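PDB 2JFR: Ser-thr phosphatase MSPP from Mycobacterium smegmatis, which probably dephosphorylates phosphoserine and phosphothreonine residues of proteins as a metal-dependent PPM phosphatase, with manganese and magnesium ions bound in its metal centre. Local coordinates for residues D28-A33 and A55-A60; V95-F98 and G104-V107; D186-A191 and E215-A220. All blocks are in the same frame, centred on the assembly; numbering follows the deposited sequence.

Contact 1 (D28-A33 and A55-A60)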
ATOM      1  N   ASP A  28      -5.348   0.384 -12.236  1.00 27.94           N
ATOM      2  CA  ASP A  28      -5.332   0.328 -13.682  0.82 32.23           C
ATOM      3  C   ASP A  28      -5.222  -1.074 -14.188  1.00 32.02           C
ATOM      4  O   ASP A  28      -4.198  -1.777 -14.053  1.00 29.13           O
ATOM      5  CB  ASP A  28      -4.142   1.076 -14.214  0.82 36.62           C
ATOM      6  CG  ASP A  28      -4.075   1.044 -15.734  0.82 40.26           C
ATOM      7  OD1 ASP A  28      -5.090   0.668 -16.352  0.82 47.85           O
ATOM      8  OD2 ASP A  28      -3.012   1.350 -16.317  0.82 52.55           O
ATOM      9  N   GLY A  29      -6.323  -1.536 -14.751  1.00 38.64           N
ATOM     10  CA  GLY A  29      -6.404  -2.908 -15.234  1.00 36.28           C
ATOM     11  C   GLY A  29      -6.405  -3.876 -14.065  1.00 30.28           C
ATOM     12  O   GLY A  29      -7.254  -3.931 -13.185  1.00 38.04           O
ATOM     13  N   ILE A  30      -5.392  -4.725 -14.006  1.00 22.64           N
ATOM     14  CA  ILE A  30      -5.219  -5.680 -12.887  0.77 18.17           C
ATOM     15  C   ILE A  30      -4.166  -5.179 -11.896  1.00 16.05           C
ATOM     16  O   ILE A  30      -3.893  -5.919 -10.949  1.00 15.72           O
ATOM     17  CB  ILE A  30      -4.852  -7.085 -13.409  0.77 17.57           C
ATOM     18  CG1 ILE A  30      -3.472  -7.150 -14.065  0.77 18.07           C
ATOM     19  CG2 ILE A  30      -5.960  -7.543 -14.326  0.77 21.03           C
ATOM     20  CD1 ILE A  30      -3.013  -8.591 -14.220  0.77 17.76           C
ATOM     21  N   LEU A  31      -3.605  -3.995 -12.112  1.00 16.46           N
ATOM     22  CA  LEU A  31      -2.548  -3.467 -11.239  1.00 15.32           C
ATOM     23  C   LEU A  31      -3.095  -2.381 -10.317  1.00 14.75           C
ATOM     24  O   LEU A  31      -3.728  -1.411 -10.761  1.00 16.31           O
ATOM     25  CB  LEU A  31      -1.421  -2.864 -12.093  1.00 17.00           C
ATOM     26  CG  LEU A  31      -0.245  -2.320 -11.308  1.00 17.10           C
ATOM     27  CD1 LEU A  31       0.500  -3.425 -10.572  1.00 19.65           C
ATOM     28  CD2 LEU A  31       0.712  -1.555 -12.227  1.00 21.87           C
ATOM     29  N   TYR A  32      -2.787  -2.531  -9.046  1.00 13.86           N
ATOM     30  CA  TYR A  32      -3.249  -1.635  -7.985  1.00 13.82           C
ATOM     31  C   TYR A  32      -2.078  -1.352  -7.094  1.00 13.65           C
ATOM     32  O   TYR A  32      -1.311  -2.239  -6.766  1.00 14.63           O
ATOM     33  CB  TYR A  32      -4.382  -2.284  -7.192  1.00 14.66           C
ATOM     34  CG  TYR A  32      -5.556  -2.596  -8.095  1.00 14.99           C
ATOM     35  CD1 TYR A  32      -6.508  -1.635  -8.353  1.00 15.98           C
ATOM     36  CD2 TYR A  32      -5.665  -3.803  -8.749  1.00 15.86           C
ATOM     37  CE1 TYR A  32      -7.565  -1.869  -9.193  1.00 17.56           C
ATOM     38  CE2 TYR A  32      -6.733  -4.031  -9.639  1.00 17.46           C
ATOM     39  CZ  TYR A  32      -7.639  -3.053  -9.829  1.00 18.78           C
ATOM     40  OH  TYR A  32      -8.683  -3.307 -10.723  1.00 24.07           O
ATOM     41  N   ALA A  33      -1.938  -0.101  -6.611  1.00 13.55           N
ATOM     42  CA  ALA A  33      -0.802   0.173  -5.755  1.00 13.71           C
ATOM     43  C   ALA A  33      -1.055   1.404  -4.896  1.00 13.42           C
ATOM     44  O   ALA A  33      -1.805   2.313  -5.275  1.00 14.10           O
ATOM     45  CB  ALA A  33       0.479   0.385  -6.574  1.00 14.28           C
ATOM     46  N   ALA A  55       4.320   2.211 -16.127  1.00 16.77           N
ATOM     47  CA  ALA A  55       4.910   2.015 -17.458  1.00 17.98           C
ATOM     48  C   ALA A  55       5.607   0.709 -17.570  1.00 17.05           C
ATOM     49  O   ALA A  55       5.511   0.042 -18.610  1.00 18.20           O
ATOM     50  CB  ALA A  55       5.849   3.190 -17.668  1.00 19.96           C
ATOM     51  N   GLY A  56       6.330   0.292 -16.547  1.00 16.69           N
ATOM     52  CA  GLY A  56       7.065  -0.937 -16.618  1.00 17.50           C
ATOM     53  C   GLY A  56       6.130  -2.140 -16.656  1.00 16.50           C
ATOM     54  O   GLY A  56       6.402  -3.105 -17.394  1.00 18.10           O
ATOM     55  N   PHE A  57       5.068  -2.109 -15.888  1.00 15.94           N
ATOM     56  CA  PHE A  57       4.129  -3.236 -15.902  1.00 16.42           C
ATOM     57  C   PHE A  57       3.420  -3.322 -17.252  1.00 16.46           C
ATOM     58  O   PHE A  57       3.249  -4.396 -17.783  1.00 17.99           O
ATOM     59  CB  PHE A  57       3.139  -3.086 -14.758  1.00 17.82           C
ATOM     60  CG  PHE A  57       2.245  -4.300 -14.630  1.00 17.04           C
ATOM     61  CD1 PHE A  57       2.776  -5.473 -14.114  1.00 18.99           C
ATOM     62  CD2 PHE A  57       0.920  -4.255 -15.010  1.00 18.39           C
ATOM     63  CE1 PHE A  57       1.930  -6.597 -13.983  1.00 20.93           C
ATOM     64  CE2 PHE A  57       0.074  -5.369 -14.876  1.00 19.52           C
ATOM     65  CZ  PHE A  57       0.602  -6.541 -14.351  1.00 18.91           C
ATOM     66  N   ALA A  58       3.081  -2.165 -17.820  1.00 16.79           N
ATOM     67  CA  ALA A  58       2.441  -2.188 -19.126  1.00 18.19           C
ATOM     68  C   ALA A  58       3.327  -2.788 -20.180  1.00 17.64           C
ATOM     69  O   ALA A  58       2.862  -3.441 -21.120  1.00 20.30           O
ATOM     70  CB  ALA A  58       2.098  -0.751 -19.539  1.00 22.23           C
ATOM     71  N   ALA A  59       4.632  -2.580 -20.075  1.00 17.23           N
ATOM     72  CA  ALA A  59       5.580  -3.131 -21.011  1.00 18.46           C
ATOM     73  C   ALA A  59       5.782  -4.618 -20.820  1.00 17.40           C
ATOM     74  O   ALA A  59       6.237  -5.300 -21.744  1.00 20.68           O
ATOM     75  CB  ALA A  59       6.904  -2.416 -20.884  1.00 21.74           C
ATOM     76  N   ALA A  60       5.482  -5.165 -19.668  1.00 17.38           N
ATOM     77  CA  ALA A  60       5.732  -6.553 -19.356  1.00 17.89           C
ATOM     78  C   ALA A  60       4.809  -7.026 -18.256  1.00 17.13           C
ATOM     79  O   ALA A  60       5.220  -7.151 -17.091  1.00 17.61           O
ATOM     80  CB  ALA A  60       7.191  -6.786 -19.014  1.00 20.57           C
TER
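The ring of Phe-57 projects from the last turn of helix 42-59 to meet Ile-30 and Leu-31, each of which approaches it differently. Ile-30, described here in one of its two modelled conformers, comes at the rim: its CG1 lies near the ring plane, 4.1 Å from CE2 of Phe-57, and the two side chains cross at roughly a right angle. A first torsion of 67° tucks Ile-30 CG1 between its backbone N and carbonyl carbon, and the extended second torsion then carries CD1 on toward the far corner of the ring, to 4.2 Å from Phe-57 CZ. Leu-31 instead runs alongside Phe-57 in the opposite direction. Its CD2 sits obliquely to the ring, 3.8 Å from Phe-57 CB, while Leu-31 CB lies on the same side of the ring plane, 4.0 Å from Phe-57 CD2. Phe-57 has CG opposite its backbone N (chi1 -174°), a setting that directs the ring away from the helix and onto the sheet.

The Ile-30 and Leu-31 pair is held up by a tight type II' turn between strands 23-28 and 31-38. Two bonds close this two-residue hairpin, Leu-31 N to Asp-28 O (3.0 Å) and Asp-28 N to Leu-31 O (2.8 Å). Gly-29 suits the turn because its positive phi is easily reached without a side chain. Around this site Phe-98 touches both Ile-30 and Phe-57, and Leu-26 of the adjoining strand packs on Leu-31, so the helix end lies over one face of the sheet, as in the layered PP2C fold. No hydrogen bond crosses between the two segments: branched aliphatic groups against a flat ring give a join that depends on shape and exclusion of water rather than on bond direction.

Contact 2 (V95-F98 and G104-V107)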
ATOM      1  N   VAL A  95      -0.274  -4.701  -6.066  1.00 14.60           N
ATOM      2  CA  VAL A  95      -1.022  -5.933  -6.285  1.00 14.33           C
ATOM      3  C   VAL A  95      -1.305  -6.073  -7.750  1.00 14.23           C
ATOM      4  O   VAL A  95      -1.799  -5.153  -8.383  1.00 14.95           O
ATOM      5  CB  VAL A  95      -2.349  -5.900  -5.491  1.00 15.28           C
ATOM      6  CG1 VAL A  95      -3.256  -7.039  -5.905  1.00 16.53           C
ATOM      7  CG2 VAL A  95      -2.087  -5.917  -3.995  1.00 17.07           C
ATOM      8  N   ALA A  96      -1.004  -7.254  -8.300  1.00 14.44           N
ATOM      9  CA  ALA A  96      -1.419  -7.610  -9.631  1.00 14.46           C
ATOM     10  C   ALA A  96      -2.377  -8.783  -9.517  1.00 14.48           C
ATOM     11  O   ALA A  96      -1.998  -9.846  -9.020  1.00 14.60           O
ATOM     12  CB  ALA A  96      -0.251  -7.959 -10.529  1.00 16.26           C
ATOM     13  N   VAL A  97      -3.616  -8.581  -9.979  1.00 14.69           N
ATOM     14  CA  VAL A  97      -4.631  -9.624  -9.873  1.00 14.89           C
ATOM     15  C   VAL A  97      -4.518 -10.535 -11.099  1.00 15.07           C
ATOM     16  O   VAL A  97      -5.387 -10.547 -11.986  1.00 16.68           O
ATOM     17  CB  VAL A  97      -6.038  -9.072  -9.662  1.00 15.74           C
ATOM     18  CG1 VAL A  97      -6.983 -10.193  -9.351  1.00 17.71           C
ATOM     19  CG2 VAL A  97      -6.047  -8.016  -8.549  1.00 17.03           C
ATOM     20  N   PHE A  98      -3.418 -11.260 -11.166  1.00 15.08           N
ATOM     21  CA  PHE A  98      -3.190 -12.208 -12.249  1.00 15.36           C
ATOM     22  C   PHE A  98      -4.167 -13.376 -12.188  1.00 15.07           C
ATOM     23  O   PHE A  98      -4.563 -13.811 -11.108  1.00 16.12           O
ATOM     24  CB  PHE A  98      -1.790 -12.789 -12.154  1.00 15.53           C
ATOM     25  CG  PHE A  98      -0.641 -11.845 -12.333  1.00 15.11           C
ATOM     26  CD1 PHE A  98      -0.494 -11.147 -13.520  1.00 16.54           C
ATOM     27  CD2 PHE A  98       0.313 -11.676 -11.349  1.00 15.52           C
ATOM     28  CE1 PHE A  98       0.595 -10.311 -13.694  1.00 17.57           C
ATOM     29  CE2 PHE A  98       1.438 -10.880 -11.523  1.00 16.36           C
ATOM     30  CZ  PHE A  98       1.557 -10.212 -12.719  1.00 16.96           C
ATOM     31  N   GLY A 104      -1.505 -16.484 -10.456  1.00 15.75           N
ATOM     32  CA  GLY A 104      -2.460 -16.011  -9.524  1.00 15.87           C
ATOM     33  C   GLY A 104      -2.081 -14.667  -8.903  1.00 14.92           C
ATOM     34  O   GLY A 104      -0.977 -14.139  -9.130  1.00 15.30           O
ATOM     35  N   PRO A 105      -2.966 -14.114  -8.116  1.00 14.75           N
ATOM     36  CA  PRO A 105      -2.768 -12.756  -7.557  1.00 14.82           C
ATOM     37  C   PRO A 105      -1.469 -12.664  -6.785  1.00 14.41           C
ATOM     38  O   PRO A 105      -1.088 -13.601  -6.045  1.00 14.85           O
ATOM     39  CB  PRO A 105      -3.983 -12.534  -6.717  1.00 16.35           C
ATOM     40  CG  PRO A 105      -5.058 -13.351  -7.438  1.00 17.54           C
ATOM     41  CD  PRO A 105      -4.324 -14.604  -7.802  1.00 16.92           C
ATOM     42  N   LEU A 106      -0.796 -11.542  -6.933  1.00 14.44           N
ATOM     43  CA  LEU A 106       0.546 -11.351  -6.377  1.00 14.34           C
ATOM     44  C   LEU A 106       0.649  -9.989  -5.708  1.00 14.03           C
ATOM     45  O   LEU A 106       0.127  -9.011  -6.242  1.00 15.09           O
ATOM     46  CB  LEU A 106       1.562 -11.453  -7.525  1.00 15.31           C
ATOM     47  CG  LEU A 106       3.039 -11.633  -7.099  1.00 16.23           C
ATOM     48  CD1 LEU A 106       3.264 -13.023  -6.580  1.00 16.78           C
ATOM     49  CD2 LEU A 106       3.923 -11.341  -8.255  1.00 18.99           C
ATOM     50  N   VAL A 107       1.323  -9.963  -4.583  1.00 13.78           N
ATOM     51  CA  VAL A 107       1.702  -8.688  -3.909  1.00 13.98           C
ATOM     52  C   VAL A 107       3.178  -8.551  -3.900  1.00 14.11           C
ATOM     53  O   VAL A 107       3.944  -9.509  -3.649  1.00 15.24           O
ATOM     54  CB  VAL A 107       1.080  -8.567  -2.520  1.00 14.53           C
ATOM     55  CG1 VAL A 107       1.477  -9.681  -1.565  1.00 16.29           C
ATOM     56  CG2 VAL A 107       1.373  -7.199  -1.890  1.00 15.38           C
TER
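Ala-96 and Leu-106 face each other as a hydrogen-bonded pair and satisfy one another twice. Ala-96 N gives its hydrogen to Leu-106 O at 2.9 Å, a nearly straight bond (160° at the hydrogen). In return Leu-106 N donates to Ala-96 O, also at 2.9 Å, from a direction tilted 20° out of the carbonyl plane. Each of these oxygens has further company. Leu-106 O receives the CA-H of Val-95, and Ala-96 O receives that of Pro-105 as well as a weak bond from Phe-98 N, which closes an inverse gamma turn centred on Val-97.

These bonds zip together the end of a beta hairpin formed by strand 89-96, the central one of a five-stranded antiparallel sheet, and its neighbour 106-110. The backbones of Val-95 and Val-97 bond outward to Tyr-32 and Ile-30, those of Pro-105 and Val-107 to Ile-173 and Phe-171 on the other flank. Beyond the paired residues the ladder changes character. Pro-105 has no N-H to offer, and Phe-98 O is met instead by carbon: Pro-105 CD at 3.4 Å and the CA-H of Gly-104. Gly-104 fits here because its backbone angles would jam a CB against the preceding carbonyl.

The Phe-98 ring, with CG beside the backbone N and opposite the carbonyl carbon (chi1 -64°), has Ala-96 CB against one face, 3.5 Å above the plane and displaced toward the rim; the small methyl makes room for it. Gly-104 O lies in the ring plane at its edge, 3.6 Å from Phe-98 CD2, and Leu-106 CB comes to the same edge. On the reverse face of the sheet Val-95 CG2 meets Val-107 CG2 at 4.2 Å.

Contact 3 (D186-A191 and E215-A220); sequences DGLFAA and EVANDA. With MN (manganese (II) ion), chain C.
Ala-217 and Ala-220, one turn apart on the helix 206-219 and its end, present their methyls to the loop 186-191. Ala-217 CB packs against two carbonyl oxygens, Gly-187 O at 4.1 Å and Leu-188 O at 4.2 Å, with Leu-188 CD1 coming in from one side at 4.4 Å. Ala-191 CB lies 4.0 Å from Ala-220 CB and also meets the carbonyl oxygen of that residue, Ala-220 O, at 3.7 Å. Small side chains suit this surface: they let the loop come close, with CA atoms of Leu-188 and Ala-217 only 5.4 Å apart. No hydrogen bond crosses, so the fit rests on van der Waals contact.

The loop begins at the metal site. Asp-186 takes no part in the touch with the helix; its OD1 binds manganese at 2.0 Å. Water 1 stands nearly opposite Asp-186 OD1 across the ion, water 2 across from water 3, and Asp-36 and Asp-224 supply further oxygen ligands. OD2 of Asp-186 goes to a magnesium ion, so the carboxylate serves two metals, consistent with a link from the binuclear centre of PPM phosphatases to a third metal site, one that includes Asp-112. Gly-187 lies close to Asp-224.

Further out, Phe-189 turns its ring to that of Tyr-116, and its carbonyl oxygen accepts a hydrogen bond from Arg-148 NE. The loop leads from strand 180-184 to helix 194-201; Leu-188 and Val-216 both lean on Ile-197 of that helix, while Leu-188 and Ala-217 share Thr-226 of strand 226-233.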
ATOM      1  N   ASP A 186      -0.194   3.792   5.815  1.00 14.46           N
ATOM      2  CA  ASP A 186      -0.234   3.687   7.271  0.64 14.67           C
ATOM      3  C   ASP A 186      -1.123   4.732   7.905  1.00 15.00           C
ATOM      4  O   ASP A 186      -1.439   4.614   9.092  1.00 18.00           O
ATOM      5  CB  ASP A 186       1.180   3.698   7.814  0.64 15.38           C
ATOM      6  CG  ASP A 186       2.008   4.932   7.576  0.64 15.48           C
ATOM      7  OD1 ASP A 186       1.500   5.832   6.880  0.64 13.20           O
ATOM      8  OD2 ASP A 186       3.169   4.979   8.140  0.64 16.85           O
ATOM      9  N   GLY A 187      -1.578   5.767   7.205  1.00 14.69           N
ATOM     10  CA  GLY A 187      -2.433   6.737   7.833  1.00 14.99           C
ATOM     11  C   GLY A 187      -3.738   6.165   8.323  1.00 15.01           C
ATOM     12  O   GLY A 187      -4.319   6.664   9.281  1.00 15.66           O
ATOM     13  N   LEU A 188      -4.227   5.094   7.697  1.00 14.88           N
ATOM     14  CA  LEU A 188      -5.540   4.570   8.064  1.00 15.11           C
ATOM     15  C   LEU A 188      -5.584   4.107   9.485  1.00 15.21           C
ATOM     16  O   LEU A 188      -6.553   4.361  10.202  1.00 15.53           O
ATOM     17  CB  LEU A 188      -5.884   3.404   7.121  1.00 15.29           C
ATOM     18  CG  LEU A 188      -7.191   2.702   7.418  1.00 15.26           C
ATOM     19  CD1 LEU A 188      -8.378   3.673   7.333  1.00 17.02           C
ATOM     20  CD2 LEU A 188      -7.373   1.533   6.461  1.00 16.13           C
ATOM     21  N   PHE A 189      -4.535   3.414   9.969  1.00 16.18           N
ATOM     22  CA  PHE A 189      -4.467   2.840  11.294  1.00 16.18           C
ATOM     23  C   PHE A 189      -3.727   3.707  12.284  1.00 16.94           C
ATOM     24  O   PHE A 189      -3.335   3.296  13.361  1.00 17.80           O
ATOM     25  CB  PHE A 189      -3.938   1.396  11.255  1.00 18.21           C
ATOM     26  CG  PHE A 189      -4.978   0.354  10.943  1.00 17.17           C
ATOM     27  CD1 PHE A 189      -5.563  -0.384  11.983  1.00 19.52           C
ATOM     28  CD2 PHE A 189      -5.342   0.084   9.639  1.00 18.46           C
ATOM     29  CE1 PHE A 189      -6.488  -1.353  11.719  1.00 22.02           C
ATOM     30  CE2 PHE A 189      -6.267  -0.885   9.369  1.00 19.14           C
ATOM     31  CZ  PHE A 189      -6.849  -1.615  10.404  1.00 21.51           C
ATOM     32  N   ALA A 190      -3.539   4.996  11.974  1.00 16.89           N
ATOM     33  CA  ALA A 190      -2.823   5.883  12.904  1.00 17.45           C
ATOM     34  C   ALA A 190      -3.515   6.012  14.230  1.00 17.94           C
ATOM     35  O   ALA A 190      -2.830   6.245  15.236  1.00 20.01           O
ATOM     36  CB  ALA A 190      -2.676   7.258  12.280  1.00 19.50           C
ATOM     37  N   ALA A 191      -4.864   6.013  14.251  1.00 17.05           N
ATOM     38  CA  ALA A 191      -5.594   6.406  15.437  1.00 17.20           C
ATOM     39  C   ALA A 191      -6.967   5.785  15.622  1.00 17.35           C
ATOM     40  O   ALA A 191      -7.388   5.625  16.750  1.00 18.99           O
ATOM     41  CB  ALA A 191      -5.774   7.951  15.462  1.00 18.52           C
ATOM     42  N   GLU A 215     -12.689   9.049   5.767  1.00 17.05           N
ATOM     43  CA  GLU A 215     -13.424   9.800   6.793  1.00 17.79           C
ATOM     44  C   GLU A 215     -13.137   9.280   8.184  1.00 17.01           C
ATOM     45  O   GLU A 215     -12.971  10.083   9.098  1.00 17.12           O
ATOM     46  CB  GLU A 215     -14.907   9.753   6.489  1.00 20.14           C
ATOM     47  CG  GLU A 215     -15.299  10.498   5.202  1.00 28.28           C
ATOM     48  CD  GLU A 215     -16.775  10.359   4.802  1.00 46.83           C
ATOM     49  OE1 GLU A 215     -17.517   9.619   5.535  1.00 64.15           O
ATOM     50  OE2 GLU A 215     -17.283  10.967   3.803  1.00 72.51           O
ATOM     51  N   VAL A 216     -13.092   7.963   8.364  1.00 16.58           N
ATOM     52  CA  VAL A 216     -12.780   7.408   9.664  1.00 16.19           C
ATOM     53  C   VAL A 216     -11.395   7.920  10.127  1.00 15.79           C
ATOM     54  O   VAL A 216     -11.223   8.331  11.280  1.00 16.27           O
ATOM     55  CB  VAL A 216     -12.843   5.888   9.618  1.00 17.20           C
ATOM     56  CG1 VAL A 216     -12.200   5.280  10.846  1.00 18.85           C
ATOM     57  CG2 VAL A 216     -14.312   5.463   9.491  1.00 19.20           C
ATOM     58  N   ALA A 217     -10.433   7.865   9.255  1.00 15.51           N
ATOM     59  CA  ALA A 217      -9.093   8.285   9.623  1.00 15.90           C
ATOM     60  C   ALA A 217      -9.055   9.781   9.918  1.00 15.33           C
ATOM     61  O   ALA A 217      -8.388  10.240  10.848  1.00 15.76           O
ATOM     62  CB  ALA A 217      -8.116   7.929   8.508  1.00 17.57           C
ATOM     63  N   ASN A 218      -9.777  10.583   9.143  1.00 15.53           N
ATOM     64  CA  ASN A 218      -9.813  12.027   9.343  0.65 15.91           C
ATOM     65  C   ASN A 218     -10.500  12.370  10.643  1.00 16.10           C
ATOM     66  O   ASN A 218      -9.994  13.198  11.428  1.00 17.15           O
ATOM     67  CB  ASN A 218     -10.545  12.605   8.131  0.65 16.46           C
ATOM     68  CG  ASN A 218     -10.327  14.100   8.092  0.65 17.10           C
ATOM     69  OD1 ASN A 218     -10.902  14.809   8.913  0.65 20.36           O
ATOM     70  ND2 ASN A 218      -9.538  14.598   7.182  0.65 18.24           N
ATOM     71  N   ASP A 219     -11.642  11.774  10.912  1.00 16.02           N
ATOM     72  CA  ASP A 219     -12.385  12.021  12.106  1.00 16.52           C
ATOM     73  C   ASP A 219     -11.589  11.691  13.367  1.00 16.61           C
ATOM     74  O   ASP A 219     -11.765  12.321  14.388  1.00 18.23           O
ATOM     75  CB  ASP A 219     -13.650  11.216  12.135  1.00 17.30           C
ATOM     76  CG  ASP A 219     -14.761  11.593  11.246  1.00 19.84           C
ATOM     77  OD1 ASP A 219     -14.625  12.572  10.478  1.00 21.08           O
ATOM     78  OD2 ASP A 219     -15.803  10.915  11.283  1.00 24.63           O
ATOM     79  N   ALA A 220     -10.716  10.716  13.270  1.00 16.07           N
ATOM     80  CA  ALA A 220      -9.843  10.290  14.372  1.00 16.65           C
ATOM     81  C   ALA A 220      -8.680  11.209  14.586  1.00 17.37           C
ATOM     82  O   ALA A 220      -7.919  10.967  15.548  1.00 19.67           O
ATOM     83  CB  ALA A 220      -9.396   8.860  14.159  1.00 17.22           C
TER
HETATM   84 MN    MN C1235       2.139   7.604   6.066  0.56 13.82          MN
HETATM   85  O   HOH W   1       2.996   9.584   5.558  0.83 14.57           O
HETATM   86  O   HOH W   2       3.909   7.410   7.090  0.83 17.85           O
HETATM   87  O   HOH W   3       0.497   8.018   4.802  1.00 14.25           O

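How the contacts relate
Contacts 1, 2 and 3 follow one another along the chain, each closing before the next opens. The first two are neighbours, their centres about 11 Å apart, and share one five-stranded sheet, in which strands 31-38 and 89-96 run side by side. Probable backbone hydrogen bonds from Val-95 N to Tyr-32 O and from Val-97 N to Ile-30 O stitch them together. Contact 3 lies across the chain's centre, about 28 Å from contact 1 and about 26 Å from contact 2 between centres; its loop follows strand 180-184 of the other sheet and its side chains pack on strand 226-233. The first pair belongs to the far end of the sandwich, while contact 3 borders the metal centre.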